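Local coordinates for protein sortase B (Streptococcus pyogenes, PDB 3PSQ) that is a class B sortase involved in pilus assembly, probably acting as a cysteine transpeptidase that joins pilin subunits through an acyl-thioester intermediate, at residues His95-Ala98 / Gly99-Phe103; Phe103-Leu106 / Pro107-Arg110. All coordinates share one frame; numbering follows the deposited sequence. Where two conformers were deposited one is given.

In the fold
Interactions 1 and 2 follow one another along the chain and share F103, their centres about 11 Å apart. Interaction 1 is the helix 96-102 itself, whose first turn carries H96 to a zinc ion also held by C190 and D192, with the predicted catalytic H95 just ahead of it. Interaction 2 is the bend after that helix and the 3-10 turns leading toward helix 112-117. It lies farther from the predicted nucleophile: the F103 and C190 side chains are about 8 Å apart, against about 4 Å for H96 and C190. Both centres lie about 12 Å from that of the chain.

Interaction 1: His95-Ala98 / Gly99-Phe103; sequences HHMA and GNVMF. With ZN (zinc ion), chain L; ZN (zinc ion), chain R; ACY (acetic acid), chain H.
H95 stands at the N-cap of helix 96-102, and its carbonyl O takes the N-H of G99 at 2.7 Å, beginning a run of i to i+4 bonds continued by V101 N to M97 O (2.8 Å) and M102 N to A98 O. H96 O is gripped twice by N100: backbone N and side-chain ND2 each donate from 3.1 Å, reaching the carbonyl from opposite faces of its plane. The ND2 bond is nearly straight (171°) and lies in the amide plane, and the amide crosses the H96 ring with the planes 63° apart. ND2 also donates to D192, a zinc ligand, so N100 ties the helix to the metal site as a second-shell residue. H96 swings its ring away from its own backbone N (chi1 165°), which brings ND1 to one zinc ion at 2.0 Å; C190, D192 and a water are its other ligands. H95 ND1 holds a second zinc at 1.9 Å; an acetate, probably from the crystallisation liquor, also binds it through OXT, which accepts a hydrogen bond from H96 N. The other nitrogen of H95, NE2, donates to N57 O. On another side of the helix, M97 CE meets V101 CG2 at 4.2 Å. H95, the predicted proton donor/acceptor, and C190, the predicted nucleophile ending strand 184-190, belong to the sortase active site, here zinc-bound.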
ATOM      1  N   HIS A  95      -6.598   8.209   1.059  1.00 38.11           N
ATOM      2  CA  HIS A  95      -7.684   8.771   1.842  1.00 39.46           C
ATOM      3  C   HIS A  95      -9.041   8.395   1.237  1.00 40.01           C
ATOM      4  O   HIS A  95      -9.127   7.733   0.194  1.00 39.74           O
ATOM      5  CB  HIS A  95      -7.530  10.301   1.954  1.00 39.53           C
ATOM      6  CG  HIS A  95      -6.458  10.712   2.913  1.00 40.64           C
ATOM      7  ND1 HIS A  95      -6.674  10.798   4.274  1.00 39.64           N
ATOM      8  CD2 HIS A  95      -5.159  11.043   2.714  1.00 39.54           C
ATOM      9  CE1 HIS A  95      -5.555  11.165   4.870  1.00 39.12           C
ATOM     10  NE2 HIS A  95      -4.619  11.297   3.950  1.00 36.41           N
ATOM     11  N   HIS A  96     -10.110   8.802   1.906  1.00 40.17           N
ATOM     12  CA  HIS A  96     -11.439   8.329   1.540  1.00 39.39           C
ATOM     13  C   HIS A  96     -11.780   8.438   0.058  1.00 39.68           C
ATOM     14  O   HIS A  96     -12.219   7.449  -0.548  1.00 40.14           O
ATOM     15  CB  HIS A  96     -12.504   9.041   2.402  1.00 40.32           C
ATOM     16  CG  HIS A  96     -13.910   8.908   1.889  1.00 39.02           C
ATOM     17  ND1 HIS A  96     -14.692   7.803   2.145  1.00 41.92           N
ATOM     18  CD2 HIS A  96     -14.692   9.766   1.190  1.00 38.02           C
ATOM     19  CE1 HIS A  96     -15.896   7.976   1.613  1.00 41.69           C
ATOM     20  NE2 HIS A  96     -15.919   9.159   1.024  1.00 41.20           N
ATOM     21  N   MET A  97     -11.625   9.616  -0.542  1.00 39.05           N
ATOM     22  CA  MET A  97     -11.981   9.755  -1.953  1.00 39.28           C
ATOM     23  C   MET A  97     -11.094   8.920  -2.892  1.00 39.42           C
ATOM     24  O   MET A  97     -11.630   8.122  -3.680  1.00 38.73           O
ATOM     25  CB  MET A  97     -12.043  11.226  -2.425  1.00 39.28           C
ATOM     26  CG  MET A  97     -13.197  12.053  -1.816  1.00 43.73           C
ATOM     27  SD  MET A  97     -14.875  11.445  -2.245  1.00 54.69           S
ATOM     28  CE  MET A  97     -14.585  10.798  -3.923  1.00 46.11           C
ATOM     29  N   ALA A  98      -9.767   9.130  -2.834  1.00 39.04           N
ATOM     30  CA  ALA A  98      -8.834   8.361  -3.631  1.00 39.52           C
ATOM     31  C   ALA A  98      -8.958   6.850  -3.407  1.00 40.23           C
ATOM     32  O   ALA A  98      -8.709   6.064  -4.313  1.00 40.77           O
ATOM     33  CB  ALA A  98      -7.407   8.801  -3.399  1.00 39.61           C
ATOM     34  N   GLY A  99      -9.339   6.446  -2.204  1.00 40.61           N
ATOM     35  CA  GLY A  99      -9.478   5.042  -1.914  1.00 40.96           C
ATOM     36  C   GLY A  99     -10.674   4.476  -2.659  1.00 41.85           C
ATOM     37  O   GLY A  99     -10.564   3.420  -3.310  1.00 41.32           O
ATOM     38  N   ASN A 100     -11.827   5.152  -2.538  1.00 40.71           N
ATOM     39  CA  ASN A 100     -13.006   4.801  -3.311  1.00 40.62           C
ATOM     40  C   ASN A 100     -12.747   4.858  -4.819  1.00 40.00           C
ATOM     41  O   ASN A 100     -13.186   3.989  -5.536  1.00 40.28           O
ATOM     42  CB  ASN A 100     -14.204   5.699  -2.948  1.00 41.41           C
ATOM     43  CG  ASN A 100     -15.002   5.163  -1.752  1.00 42.61           C
ATOM     44  OD1 ASN A 100     -15.927   4.383  -1.921  1.00 43.63           O
ATOM     45  ND2 ASN A 100     -14.640   5.592  -0.542  1.00 42.14           N
ATOM     46  N   VAL A 101     -12.016   5.856  -5.296  1.00 39.39           N
ATOM     47  CA  VAL A 101     -11.751   5.962  -6.732  1.00 39.03           C
ATOM     48  C   VAL A 101     -10.713   4.935  -7.272  1.00 40.36           C
ATOM     49  O   VAL A 101     -10.923   4.339  -8.342  1.00 39.39           O
ATOM     50  CB  VAL A 101     -11.370   7.398  -7.130  1.00 38.71           C
ATOM     51  CG1 VAL A 101     -11.044   7.491  -8.635  1.00 37.80           C
ATOM     52  CG2 VAL A 101     -12.540   8.392  -6.750  1.00 38.50           C
ATOM     53  N   MET A 102      -9.624   4.703  -6.516  1.00 40.45           N
ATOM     54  CA  MET A 102      -8.501   3.933  -7.032  0.50 40.74           C
ATOM     55  C   MET A 102      -8.301   2.548  -6.412  1.00 40.65           C
ATOM     56  O   MET A 102      -7.850   1.623  -7.097  1.00 41.27           O
ATOM     57  CB  MET A 102      -7.215   4.760  -6.976  0.50 40.62           C
ATOM     58  CG  MET A 102      -7.334   6.079  -7.719  0.50 41.36           C
ATOM     59  SD  MET A 102      -6.009   7.254  -7.340  0.50 40.24           S
ATOM     60  CE  MET A 102      -4.631   6.452  -8.164  0.50 43.06           C
ATOM     61  N   PHE A 103      -8.657   2.410  -5.140  1.00 40.12           N
ATOM     62  CA  PHE A 103      -8.486   1.180  -4.376  1.00 39.29           C
ATOM     63  C   PHE A 103      -9.829   0.527  -4.076  1.00 39.96           C
ATOM     64  O   PHE A 103      -9.963  -0.137  -3.058  1.00 39.69           O
ATOM     65  CB  PHE A 103      -7.779   1.474  -3.022  1.00 38.63           C
ATOM     66  CG  PHE A 103      -6.228   1.534  -3.084  1.00 36.29           C
ATOM     67  CD1 PHE A 103      -5.526   1.186  -4.212  1.00 35.80           C
ATOM     68  CD2 PHE A 103      -5.486   1.886  -1.938  1.00 37.17           C
ATOM     69  CE1 PHE A 103      -4.078   1.209  -4.233  1.00 35.22           C
ATOM     70  CE2 PHE A 103      -4.066   1.949  -1.951  1.00 35.19           C
ATOM     71  CZ  PHE A 103      -3.369   1.591  -3.102  1.00 33.49           C
TER
HETATM   72 ZN    ZN L 316     -14.122   6.218   3.313  0.80 33.51          ZN
HETATM   73 ZN    ZN R 330      -8.308  10.941   5.312  1.00 38.25          ZN
HETATM   74  C   ACY H 243      -9.012   8.294   5.323  1.00 39.45           C
HETATM   75  O   ACY H 243      -7.904   8.143   5.937  1.00 38.63           O
HETATM   76  OXT ACY H 243      -9.425   9.415   4.943  1.00 38.91           O
HETATM   77  CH3 ACY H 243      -9.834   7.079   4.966  1.00 37.84           C
HETATM   78  O   HOH W   1     -13.856   7.207   5.341  1.00 41.99           O

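Interaction 2: Phe103-Leu106 / Pro107-Arg110; sequences FGEL and PNFR
F103 to L106 form a type I beta turn, closed by a weak bond from L106 N to F103 O, and the turn merges at L106 into a 3-10 segment that runs through P107-R110. Two i to i+3 bonds, the pattern that defines 3-10 winding, join the halves: N108 N donates to E105 O at 2.8 Å and F109 N to L106 O at 3.0 Å. P107 fits the start of this winding, where its ring nitrogen has no hydrogen to give: CD lies 3.3 Å from G104 O, and the same carbon packs against L106 CB. N108 bends back over the E105 carbonyl, its CG beside its own backbone N (chi1 -67°), which brings CB within 3.2 Å of E105 O and ND2 within 3.7 Å of E105 CB. Amide and carboxylate are turned 83° apart, and E105 OE1 is hydrogen-bonded to the backbone N of H46. In the sortase beta-barrel this connection links helix 96-102 to helix 112-117 and lies against the sheet, where L106 and F109 both touch V201 of strand 197-205 and the F109 ring also touches I135 and C138 of strand 130-142 and meets F114 edge-to-face. F109 lays the edge of its ring at L106 O, with CD2 3.3 Å from that oxygen in the ring plane, while its CE2 meets L106 CD2 at 4.3 Å. R110 extends to a salt bridge with E191, the residue between the zinc ligands C190 and D192.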
ATOM      1  N   PHE A 103      -8.657   2.410  -5.140  1.00 40.12           N
ATOM      2  CA  PHE A 103      -8.486   1.180  -4.376  1.00 39.29           C
ATOM      3  C   PHE A 103      -9.829   0.527  -4.076  1.00 39.96           C
ATOM      4  O   PHE A 103      -9.963  -0.137  -3.058  1.00 39.69           O
ATOM      5  CB  PHE A 103      -7.779   1.474  -3.022  1.00 38.63           C
ATOM      6  CG  PHE A 103      -6.228   1.534  -3.084  1.00 36.29           C
ATOM      7  CD1 PHE A 103      -5.526   1.186  -4.212  1.00 35.80           C
ATOM      8  CD2 PHE A 103      -5.486   1.886  -1.938  1.00 37.17           C
ATOM      9  CE1 PHE A 103      -4.078   1.209  -4.233  1.00 35.22           C
ATOM     10  CE2 PHE A 103      -4.066   1.949  -1.951  1.00 35.19           C
ATOM     11  CZ  PHE A 103      -3.369   1.591  -3.102  1.00 33.49           C
ATOM     12  N   GLY A 104     -10.843   0.753  -4.912  1.00 40.63           N
ATOM     13  CA  GLY A 104     -12.151   0.154  -4.656  1.00 41.17           C
ATOM     14  C   GLY A 104     -12.132  -1.372  -4.723  1.00 42.65           C
ATOM     15  O   GLY A 104     -13.024  -2.021  -4.193  1.00 42.45           O
ATOM     16  N   GLU A 105     -11.150  -1.962  -5.413  1.00 43.86           N
ATOM     17  CA  GLU A 105     -11.091  -3.436  -5.499  1.00 45.20           C
ATOM     18  C   GLU A 105     -10.400  -4.146  -4.335  1.00 46.28           C
ATOM     19  O   GLU A 105     -10.493  -5.379  -4.223  1.00 48.05           O
ATOM     20  CB  GLU A 105     -10.398  -3.858  -6.784  1.00 44.92           C
ATOM     21  CG  GLU A 105     -11.165  -3.464  -8.049  1.00 44.05           C
ATOM     22  CD  GLU A 105     -10.264  -3.403  -9.252  1.00 44.51           C
ATOM     23  OE1 GLU A 105      -9.400  -2.530  -9.315  1.00 43.56           O
ATOM     24  OE2 GLU A 105     -10.402  -4.228 -10.163  1.00 48.75           O
ATOM     25  N   LEU A 106      -9.716  -3.408  -3.451  1.00 46.43           N
ATOM     26  CA  LEU A 106      -8.969  -4.069  -2.354  1.00 46.00           C
ATOM     27  C   LEU A 106      -9.832  -5.081  -1.565  1.00 46.11           C
ATOM     28  O   LEU A 106      -9.336  -6.142  -1.194  1.00 46.22           O
ATOM     29  CB  LEU A 106      -8.269  -3.069  -1.421  1.00 44.62           C
ATOM     30  CG  LEU A 106      -7.029  -2.334  -1.944  1.00 44.22           C
ATOM     31  CD1 LEU A 106      -6.339  -1.525  -0.844  1.00 40.93           C
ATOM     32  CD2 LEU A 106      -6.043  -3.295  -2.623  1.00 42.49           C
ATOM     33  N   PRO A 107     -11.110  -4.754  -1.307  1.00 46.07           N
ATOM     34  CA  PRO A 107     -11.917  -5.690  -0.533  1.00 47.62           C
ATOM     35  C   PRO A 107     -12.163  -7.052  -1.231  1.00 48.06           C
ATOM     36  O   PRO A 107     -12.710  -7.960  -0.607  1.00 47.82           O
ATOM     37  CB  PRO A 107     -13.251  -4.945  -0.328  1.00 46.93           C
ATOM     38  CG  PRO A 107     -12.929  -3.543  -0.511  1.00 46.71           C
ATOM     39  CD  PRO A 107     -11.792  -3.464  -1.495  1.00 46.54           C
ATOM     40  N   ASN A 108     -11.801  -7.178  -2.500  1.00 48.64           N
ATOM     41  CA  ASN A 108     -11.878  -8.503  -3.141  1.00 50.80           C
ATOM     42  C   ASN A 108     -10.959  -9.490  -2.435  1.00 51.16           C
ATOM     43  O   ASN A 108     -11.193 -10.685  -2.467  1.00 51.83           O
ATOM     44  CB  ASN A 108     -11.522  -8.434  -4.634  1.00 50.69           C
ATOM     45  CG  ASN A 108     -12.564  -7.654  -5.438  1.00 52.05           C
ATOM     46  OD1 ASN A 108     -13.698  -7.505  -4.997  1.00 52.28           O
ATOM     47  ND2 ASN A 108     -12.173  -7.141  -6.599  1.00 51.46           N
ATOM     48  N   PHE A 109      -9.911  -8.980  -1.792  1.00 51.63           N
ATOM     49  CA  PHE A 109      -8.981  -9.834  -1.070  1.00 52.14           C
ATOM     50  C   PHE A 109      -9.560 -10.466   0.188  1.00 53.32           C
ATOM     51  O   PHE A 109      -8.918 -11.308   0.810  1.00 53.12           O
ATOM     52  CB  PHE A 109      -7.697  -9.080  -0.765  1.00 50.72           C
ATOM     53  CG  PHE A 109      -6.833  -8.875  -1.967  1.00 49.03           C
ATOM     54  CD1 PHE A 109      -6.042  -9.909  -2.453  1.00 48.26           C
ATOM     55  CD2 PHE A 109      -6.817  -7.667  -2.628  1.00 44.90           C
ATOM     56  CE1 PHE A 109      -5.230  -9.725  -3.589  1.00 47.09           C
ATOM     57  CE2 PHE A 109      -6.021  -7.482  -3.729  1.00 46.74           C
ATOM     58  CZ  PHE A 109      -5.212  -8.513  -4.215  1.00 45.89           C
ATOM     59  N   ARG A 110     -10.769 -10.048   0.560  1.00 55.28           N
ATOM     60  CA  ARG A 110     -11.516 -10.667   1.651  1.00 56.87           C
ATOM     61  C   ARG A 110     -12.073 -12.018   1.207  1.00 57.39           C
ATOM     62  O   ARG A 110     -12.379 -12.869   2.047  1.00 57.99           O
ATOM     63  CB  ARG A 110     -12.675  -9.769   2.106  1.00 56.92           C
ATOM     64  CG  ARG A 110     -12.252  -8.378   2.645  1.00 61.23           C
ATOM     65  CD  ARG A 110     -13.457  -7.428   2.895  1.00 64.18           C
ATOM     66  NE  ARG A 110     -14.160  -7.887   4.078  1.00 68.96           N
ATOM     67  CZ  ARG A 110     -13.940  -7.423   5.308  1.00 71.58           C
ATOM     68  NH1 ARG A 110     -13.077  -6.433   5.516  1.00 73.21           N
ATOM     69  NH2 ARG A 110     -14.597  -7.941   6.337  1.00 71.54           N
TER